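Long-range contacts in fiber protein (Snake adenovirus 1, PDB 4UMI), which probably forms the trimeric spikes that protrude from the capsid vertices and attach the virion to its host-cell receptor: residues P99-E109 / F121-G129; L169-G177 / L186-L194. All coordinates share one frame; numbering follows the deposited sequence.

Interaction 1 of 2, residues P99-E109 / F121-G129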
loop_
_atom_site.group_PDB
_atom_site.type_symbol
_atom_site.label_atom_id
_atom_site.label_comp_id
_atom_site.label_asym_id
_atom_site.label_seq_id
_atom_site.Cartn_x
_atom_site.Cartn_y
_atom_site.Cartn_z
ATOM N N PRO A 99 -7.147 -20.439 -0.849
ATOM C CA PRO A 99 -7.706 -20.864 0.423
ATOM C C PRO A 99 -8.829 -19.924 0.835
ATOM O O PRO A 99 -9.032 -18.852 0.240
ATOM C CB PRO A 99 -6.549 -20.673 1.376
ATOM C CG PRO A 99 -5.815 -19.479 0.828
ATOM C CD PRO A 99 -5.888 -19.673 -0.670
ATOM N N PRO A 100 -9.590 -20.289 1.874
ATOM C CA PRO A 100 -10.609 -19.377 2.339
ATOM C C PRO A 100 -9.961 -18.138 2.979
ATOM O O PRO A 100 -8.834 -18.215 3.513
ATOM C CB PRO A 100 -11.365 -20.198 3.379
ATOM C CG PRO A 100 -10.438 -21.223 3.803
ATOM C CD PRO A 100 -9.554 -21.536 2.643
ATOM N N SER A 101 -10.659 -17.000 2.984
ATOM C CA SER A 101 -10.141 -15.775 3.584
ATOM C C SER A 101 -11.274 -15.003 4.216
ATOM O O SER A 101 -12.434 -15.149 3.810
ATOM C CB SER A 101 -9.405 -14.960 2.536
ATOM O OG SER A 101 -10.286 -14.557 1.533
ATOM N N LYS A 102 -10.937 -14.152 5.176
ATOM C CA LYS A 102 -11.892 -13.220 5.715
ATOM C C LYS A 102 -11.154 -12.064 6.339
ATOM O O LYS A 102 -9.958 -12.161 6.676
ATOM C CB LYS A 102 -12.802 -13.846 6.754
ATOM C CG LYS A 102 -12.130 -14.207 8.053
ATOM C CD LYS A 102 -13.127 -14.897 8.961
ATOM C CE LYS A 102 -12.501 -15.348 10.254
ATOM N NZ LYS A 102 -13.521 -15.919 11.166
ATOM N N THR A 103 -11.860 -10.956 6.510
ATOM C CA THR A 103 -11.390 -9.829 7.320
ATOM C C THR A 103 -11.895 -9.987 8.732
ATOM O O THR A 103 -13.109 -10.017 8.941
ATOM C CB THR A 103 -11.877 -8.524 6.742
ATOM O OG1 THR A 103 -11.455 -8.422 5.381
ATOM C CG2 THR A 103 -11.316 -7.342 7.505
ATOM N N SER A 104 -10.992 -10.196 9.687
ATOM C CA SER A 104 -11.352 -10.490 11.063
ATOM C C SER A 104 -11.324 -9.260 11.963
ATOM O O SER A 104 -11.854 -9.284 13.062
ATOM C CB SER A 104 -10.442 -11.574 11.612
ATOM O OG SER A 104 -9.105 -11.230 11.366
ATOM N N LEU A 105 -10.751 -8.157 11.482
ATOM C CA LEU A 105 -10.727 -6.882 12.207
ATOM C C LEU A 105 -10.605 -5.751 11.206
ATOM O O LEU A 105 -9.807 -5.827 10.301
ATOM C CB LEU A 105 -9.498 -6.796 13.120
ATOM C CG LEU A 105 -9.341 -5.533 13.965
ATOM C CD1 LEU A 105 -10.367 -5.487 15.084
ATOM C CD2 LEU A 105 -7.935 -5.430 14.528
ATOM N N ASP A 106 -11.367 -4.680 11.413
ATOM C CA ASP A 106 -11.172 -3.462 10.647
ATOM C C ASP A 106 -11.692 -2.297 11.450
ATOM O O ASP A 106 -12.900 -2.157 11.580
ATOM C CB ASP A 106 -11.816 -3.563 9.253
ATOM C CG ASP A 106 -11.187 -2.635 8.228
ATOM O OD1 ASP A 106 -10.224 -1.959 8.576
ATOM O OD2 ASP A 106 -11.617 -2.647 7.050
ATOM N N ILE A 107 -10.775 -1.526 12.058
ATOM C CA ILE A 107 -11.135 -0.428 12.956
ATOM C C ILE A 107 -10.337 0.818 12.571
ATOM O O ILE A 107 -9.285 0.727 11.969
ATOM C CB ILE A 107 -10.851 -0.775 14.454
ATOM C CG1 ILE A 107 -9.368 -1.059 14.739
ATOM C CG2 ILE A 107 -11.715 -1.929 14.927
ATOM C CD1 ILE A 107 -8.961 -1.241 16.195
ATOM N N ALA A 108 -10.812 1.987 12.933
ATOM C CA ALA A 108 -10.121 3.229 12.713
ATOM C C ALA A 108 -10.302 4.137 13.893
ATOM O O ALA A 108 -11.300 4.048 14.619
ATOM C CB ALA A 108 -10.586 3.924 11.469
ATOM N N GLU A 109 -9.354 5.055 14.084
ATOM C CA GLU A 109 -9.352 5.915 15.266
ATOM C C GLU A 109 -8.600 7.195 14.922
ATOM O O GLU A 109 -7.595 7.149 14.200
ATOM C CB GLU A 109 -8.625 5.139 16.362
ATOM C CG GLU A 109 -8.635 5.725 17.733
ATOM C CD GLU A 109 -8.110 4.699 18.705
ATOM O OE1 GLU A 109 -8.459 3.480 18.583
ATOM O OE2 GLU A 109 -7.363 5.117 19.599
ATOM N N PHE A 121 -5.613 6.560 12.132
ATOM C CA PHE A 121 -5.031 5.236 12.004
ATOM C C PHE A 121 -6.152 4.238 11.700
ATOM O O PHE A 121 -7.230 4.327 12.275
ATOM C CB PHE A 121 -4.316 4.821 13.261
ATOM C CG PHE A 121 -3.074 5.615 13.535
ATOM C CD1 PHE A 121 -1.888 5.297 12.912
ATOM C CD2 PHE A 121 -3.081 6.687 14.394
ATOM C CE1 PHE A 121 -0.744 6.028 13.153
ATOM C CE2 PHE A 121 -1.948 7.406 14.640
ATOM C CZ PHE A 121 -0.804 7.099 13.988
ATOM N N GLN A 122 -5.874 3.257 10.858
ATOM C CA GLN A 122 -6.752 2.125 10.604
ATOM C C GLN A 122 -5.978 0.861 10.871
ATOM O O GLN A 122 -4.842 0.707 10.411
ATOM C CB GLN A 122 -7.328 2.155 9.178
ATOM C CG GLN A 122 -8.065 0.907 8.720
ATOM C CD GLN A 122 -8.365 0.942 7.264
ATOM O OE1 GLN A 122 -7.773 1.733 6.509
ATOM N NE2 GLN A 122 -9.201 0.029 6.828
ATOM N N ALA A 123 -6.603 -0.067 11.590
ATOM C CA ALA A 123 -6.008 -1.355 11.889
ATOM C C ALA A 123 -6.869 -2.450 11.267
ATOM O O ALA A 123 -8.062 -2.540 11.555
ATOM C CB ALA A 123 -5.873 -1.530 13.399
ATOM N N ARG A 124 -6.263 -3.271 10.422
ATOM C CA ARG A 124 -6.962 -4.304 9.689
ATOM C C ARG A 124 -6.286 -5.637 9.898
ATOM O O ARG A 124 -5.069 -5.707 9.911
ATOM C CB ARG A 124 -7.113 -3.926 8.216
ATOM C CG ARG A 124 -7.939 -4.850 7.376
ATOM C CD ARG A 124 -7.743 -4.445 5.913
ATOM N NE ARG A 124 -8.500 -3.278 5.524
ATOM C CZ ARG A 124 -8.389 -2.658 4.345
ATOM N NH1 ARG A 124 -7.514 -3.102 3.430
ATOM N NH2 ARG A 124 -9.143 -1.577 4.071
ATOM N N GLU A 125 -7.075 -6.699 10.082
ATOM C CA GLU A 125 -6.558 -8.058 10.099
ATOM C C GLU A 125 -7.284 -8.852 9.030
ATOM O O GLU A 125 -8.520 -8.888 8.962
ATOM C CB GLU A 125 -6.695 -8.712 11.472
ATOM C CG GLU A 125 -6.105 -10.101 11.467
ATOM C CD GLU A 125 -6.209 -10.804 12.789
ATOM O OE1 GLU A 125 -5.468 -10.469 13.717
ATOM O OE2 GLU A 125 -7.022 -11.727 12.902
ATOM N N GLU A 126 -6.488 -9.526 8.192
ATOM C CA GLU A 126 -7.006 -10.472 7.188
ATOM C C GLU A 126 -6.487 -11.851 7.575
ATOM O O GLU A 126 -5.331 -11.989 7.985
ATOM C CB GLU A 126 -6.513 -10.150 5.755
ATOM C CG GLU A 126 -7.163 -11.071 4.734
ATOM C CD GLU A 126 -6.599 -11.061 3.323
ATOM O OE1 GLU A 126 -5.785 -10.212 2.958
ATOM O OE2 GLU A 126 -6.978 -11.956 2.535
ATOM N N GLU A 127 -7.312 -12.872 7.440
ATOM C CA GLU A 127 -6.871 -14.232 7.580
ATOM C C GLU A 127 -7.028 -14.884 6.233
ATOM O O GLU A 127 -8.068 -14.743 5.593
ATOM C CB GLU A 127 -7.689 -14.936 8.623
ATOM C CG GLU A 127 -7.495 -14.383 10.029
ATOM C CD GLU A 127 -8.505 -14.891 11.015
ATOM O OE1 GLU A 127 -9.269 -15.799 10.699
ATOM O OE2 GLU A 127 -8.544 -14.352 12.125
ATOM N N LEU A 128 -6.032 -15.631 5.779
ATOM C CA LEU A 128 -6.148 -16.327 4.476
ATOM C C LEU A 128 -5.419 -17.639 4.636
ATOM O O LEU A 128 -4.184 -17.676 4.859
ATOM C CB LEU A 128 -5.619 -15.518 3.290
ATOM C CG LEU A 128 -4.197 -15.056 3.186
ATOM C CD1 LEU A 128 -3.904 -14.679 1.723
ATOM C CD2 LEU A 128 -4.023 -13.849 4.083
ATOM N N GLY A 129 -6.148 -18.738 4.547
ATOM C CA GLY A 129 -5.526 -20.018 4.764
ATOM C C GLY A 129 -4.845 -20.086 6.103
ATOM O O GLY A 129 -5.452 -19.776 7.128
#
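Ile107 and Ala123 face each other as an antiparallel hydrogen-bonded pair, with Ile107 CG1 3.8 Å from Ala123 CB. The small methyl suits this place because Phe159 of helix 154-161 packs on it and on the nearby buried Leu105, so this end of the contact is tightly packed. On the other face of the sheet Asp106 holds two polar neighbours. Its OD1 receives Gln122 NE2 at 2.8 Å through the syn lone pair, in a nearly straight bond (169°) with the two flat groups almost coplanar. Its OD2 makes a longer salt bridge, 3.5 Å to Arg124 NE. Gln122 OE1 pairs with Lys133, and Gln122 NE2 and Arg124 with Glu126, of the second subunit.

The strands form a β-hairpin at one margin of a four-stranded antiparallel sheet within the chain, broken by a classic β-bulge: Ser104 and Leu105 both face Glu125. With chi1 at 50°, between backbone N and carbonyl carbon, Ser104 OG donates to the anti side of Glu125 OE2 at 2.6 Å.

Beyond the bulge, Leu128 and Glu126 are covered by Asp106 and Arg124 of the third subunit, but the face of Lys102 and Glu127 is looser. Their long chains run side by side, yet Lys102 NZ stays 4.3 Å from Glu127 OE1, beyond salt-bridge range. At the exposed end Gly129, whose positive phi favours glycine, gives its N to Pro100 O at 2.9 Å.

Interaction 2 of 2, residues L169-G177 / L186-L194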
loop_
_atom_site.group_PDB
_atom_site.type_symbol
_atom_site.label_atom_id
_atom_site.label_comp_id
_atom_site.label_asym_id
_atom_site.label_seq_id
_atom_site.Cartn_x
_atom_site.Cartn_y
_atom_site.Cartn_z
ATOM N N LEU A 169 7.536 -0.350 11.367
ATOM C CA LEU A 169 8.290 0.458 10.442
ATOM C C LEU A 169 7.372 0.846 9.317
ATOM O O LEU A 169 6.714 -0.013 8.735
ATOM C CB LEU A 169 9.485 -0.360 9.949
ATOM C CG LEU A 169 10.427 0.306 8.982
ATOM C CD1 LEU A 169 11.104 1.514 9.622
ATOM C CD2 LEU A 169 11.465 -0.700 8.475
ATOM N N ILE A 170 7.248 2.132 9.019
ATOM C CA ILE A 170 6.276 2.631 8.086
ATOM C C ILE A 170 6.856 3.662 7.152
ATOM O O ILE A 170 7.527 4.592 7.577
ATOM C CB ILE A 170 5.025 3.139 8.822
ATOM C CG1 ILE A 170 3.922 3.567 7.862
ATOM C CG2 ILE A 170 5.329 4.245 9.806
ATOM C CD1 ILE A 170 2.538 3.595 8.489
ATOM N N ALA A 171 6.627 3.516 5.860
ATOM C CA ALA A 171 7.043 4.463 4.859
ATOM C C ALA A 171 5.944 5.455 4.532
ATOM O O ALA A 171 4.839 5.084 4.194
ATOM C CB ALA A 171 7.466 3.762 3.573
ATOM N N PHE A 172 6.275 6.739 4.597
ATOM C CA PHE A 172 5.439 7.821 4.092
ATOM C C PHE A 172 6.128 8.408 2.850
ATOM O O PHE A 172 7.293 8.099 2.614
ATOM C CB PHE A 172 5.255 8.903 5.185
ATOM C CG PHE A 172 4.504 8.457 6.385
ATOM C CD1 PHE A 172 3.125 8.290 6.330
ATOM C CD2 PHE A 172 5.153 8.171 7.576
ATOM C CE1 PHE A 172 2.395 7.917 7.463
ATOM C CE2 PHE A 172 4.409 7.770 8.676
ATOM C CZ PHE A 172 3.057 7.622 8.607
ATOM N N PRO A 173 5.471 9.274 2.108
ATOM C CA PRO A 173 6.130 9.711 0.877
ATOM C C PRO A 173 7.450 10.436 1.113
ATOM O O PRO A 173 8.401 10.248 0.352
ATOM C CB PRO A 173 5.099 10.610 0.228
ATOM C CG PRO A 173 3.803 9.993 0.640
ATOM C CD PRO A 173 4.033 9.571 2.098
ATOM N N LEU A 174 7.549 11.213 2.178
ATOM C CA LEU A 174 8.740 12.049 2.419
ATOM C C LEU A 174 9.649 11.573 3.524
ATOM O O LEU A 174 10.660 12.201 3.829
ATOM C CB LEU A 174 8.311 13.494 2.685
ATOM C CG LEU A 174 7.433 14.102 1.594
ATOM C CD1 LEU A 174 7.008 15.520 1.923
ATOM C CD2 LEU A 174 8.104 14.064 0.233
ATOM N N GLY A 175 9.382 10.438 4.118
ATOM C CA GLY A 175 10.272 9.907 5.143
ATOM C C GLY A 175 9.747 8.645 5.768
ATOM O O GLY A 175 8.714 8.147 5.367
ATOM N N THR A 176 10.444 8.145 6.761
ATOM C CA THR A 176 10.156 6.865 7.374
ATOM C C THR A 176 9.743 7.129 8.827
ATOM O O THR A 176 10.219 8.039 9.467
ATOM C CB THR A 176 11.469 6.004 7.410
ATOM O OG1 THR A 176 12.087 6.030 6.107
ATOM C CG2 THR A 176 11.158 4.635 7.862
ATOM N N GLY A 177 8.888 6.276 9.340
ATOM C CA GLY A 177 8.518 6.349 10.738
ATOM C C GLY A 177 8.564 5.008 11.424
ATOM O O GLY A 177 8.665 3.939 10.780
ATOM N N LEU A 186 0.507 6.036 21.988
ATOM C CA LEU A 186 1.146 5.770 20.705
ATOM C C LEU A 186 2.254 6.782 20.481
ATOM O O LEU A 186 2.029 7.978 20.701
ATOM C CB LEU A 186 0.080 5.849 19.627
ATOM C CG LEU A 186 0.561 5.664 18.198
ATOM C CD1 LEU A 186 -0.528 5.025 17.358
ATOM C CD2 LEU A 186 1.013 6.956 17.548
ATOM N N THR A 187 3.399 6.308 20.014
ATOM C CA THR A 187 4.455 7.165 19.530
ATOM C C THR A 187 4.763 6.853 18.069
ATOM O O THR A 187 4.886 5.680 17.736
ATOM C CB THR A 187 5.751 7.022 20.338
ATOM O OG1 THR A 187 5.513 7.405 21.697
ATOM C CG2 THR A 187 6.885 7.909 19.781
ATOM N N LEU A 188 4.864 7.907 17.243
ATOM C CA LEU A 188 5.341 7.766 15.871
ATOM C C LEU A 188 6.612 8.601 15.829
ATOM O O LEU A 188 6.553 9.835 15.904
ATOM C CB LEU A 188 4.302 8.295 14.879
ATOM C CG LEU A 188 4.869 8.487 13.435
ATOM C CD1 LEU A 188 5.321 7.228 12.751
ATOM C CD2 LEU A 188 3.957 9.304 12.587
ATOM N N GLU A 189 7.734 7.917 15.697
ATOM C CA GLU A 189 9.035 8.589 15.554
ATOM C C GLU A 189 9.338 8.728 14.082
ATOM O O GLU A 189 8.991 7.830 13.346
ATOM C CB GLU A 189 10.132 7.732 16.206
ATOM C CG GLU A 189 9.950 7.519 17.677
ATOM C CD GLU A 189 11.225 7.220 18.398
ATOM O OE1 GLU A 189 12.211 6.702 17.779
ATOM O OE2 GLU A 189 11.225 7.513 19.610
ATOM N N ILE A 190 9.967 9.815 13.660
ATOM C CA ILE A 190 10.184 10.089 12.259
ATOM C C ILE A 190 11.635 10.363 11.910
ATOM O O ILE A 190 12.381 10.923 12.664
ATOM C CB ILE A 190 9.301 11.252 11.745
ATOM C CG1 ILE A 190 9.511 12.539 12.568
ATOM C CG2 ILE A 190 7.860 10.847 11.826
ATOM C CD1 ILE A 190 8.725 13.716 12.083
ATOM N N SER A 191 12.023 9.955 10.721
ATOM C CA SER A 191 13.400 10.038 10.237
ATOM C C SER A 191 13.829 11.450 9.925
ATOM O O SER A 191 15.007 11.734 9.939
ATOM C CB SER A 191 13.617 9.134 9.004
ATOM O OG SER A 191 12.810 9.544 7.916
ATOM N N ARG A 192 12.876 12.277 9.589
ATOM C CA ARG A 192 13.108 13.637 9.181
ATOM C C ARG A 192 11.812 14.406 9.418
ATOM O O ARG A 192 10.745 13.770 9.510
ATOM C CB ARG A 192 13.593 13.741 7.757
ATOM C CG ARG A 192 12.530 13.392 6.781
ATOM C CD ARG A 192 12.937 13.790 5.370
ATOM N NE ARG A 192 14.064 12.981 4.923
ATOM C CZ ARG A 192 14.909 13.302 3.949
ATOM N NH1 ARG A 192 14.800 14.452 3.297
ATOM N NH2 ARG A 192 15.897 12.468 3.635
ATOM N N SER A 193 11.876 15.721 9.537
ATOM C CA SER A 193 10.687 16.508 9.614
ATOM C C SER A 193 9.898 16.338 8.331
ATOM O O SER A 193 10.480 16.204 7.259
ATOM C CB SER A 193 11.058 17.971 9.867
ATOM O OG SER A 193 11.725 18.016 11.138
ATOM N N LEU A 194 8.585 16.281 8.432
ATOM C CA LEU A 194 7.726 16.012 7.267
ATOM C C LEU A 194 6.825 17.217 7.001
ATOM O O LEU A 194 5.937 17.521 7.793
ATOM C CB LEU A 194 6.865 14.759 7.499
ATOM C CG LEU A 194 7.599 13.486 7.838
ATOM C CD1 LEU A 194 6.638 12.376 8.208
ATOM C CD2 LEU A 194 8.452 13.028 6.691
#
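Leu188 drives a methyl into the hollow over Gly177, its CD1 settling 3.9 Å from Gly177 CA, where the absence of a side chain makes room for it. The hollow is walled by Ile170, whose CG2 lies 4.2 Å from Leu188 CD1, and by Phe172, which presents its ring edge to the same methyl. The leucine chain reaches in because CG stands opposite the backbone N (chi1 166°). A second bump, Leu194 CD2, fills the dent at Gly175, two residues earlier: it lies 3.8 Å from Gly175 N, with Leu174 CB packing alongside.

Between these two fittings the chains are fastened by polar groups. Ser191 N bonds to Thr176 O at 2.9 Å, while Ser191 OG, turned between its own backbone N and carbonyl carbon (chi1 63°), accepts Thr176 N at 3.0 Å in an almost straight line (174°). A short serine suits this position, where its hydroxyl takes over the acceptor's part as the strand pairing gives out. Farther along, the bent Arg192 chain lays CD 3.2 Å from Leu174 O.

This is the open end of the hairpin of strands 175-182 and 185-190, away from its turn. In their sheet strand 168-172 borders 175-182 and strand 148-151 borders 185-190; Ile170 and Phe172 press on Ala138 of strand 131-140, while Leu188 meets Leu144 and Phe119 of strand 118-128.

Interaction 1 and interaction 2 each belong to a β-hairpin, one in each of the head's two antiparallel sheets, and lie on opposite sides of the chain's centre, their own centres about 24 Å apart. They nevertheless touch where the sheets face each other: Phe121 CE2 of interaction 1 packs 3.9 Å from Leu186 CD1 of interaction 2, joining the two across the apolar interior. Along the sequence they follow in series, the first hairpin closing before the second begins. Their roles in the trimer differ, since 99-109/121-129 contributes charged and polar partners to neighbouring subunits, whereas in 169-177/186-194 Leu169 and Pro173 of adjacent copies pack together.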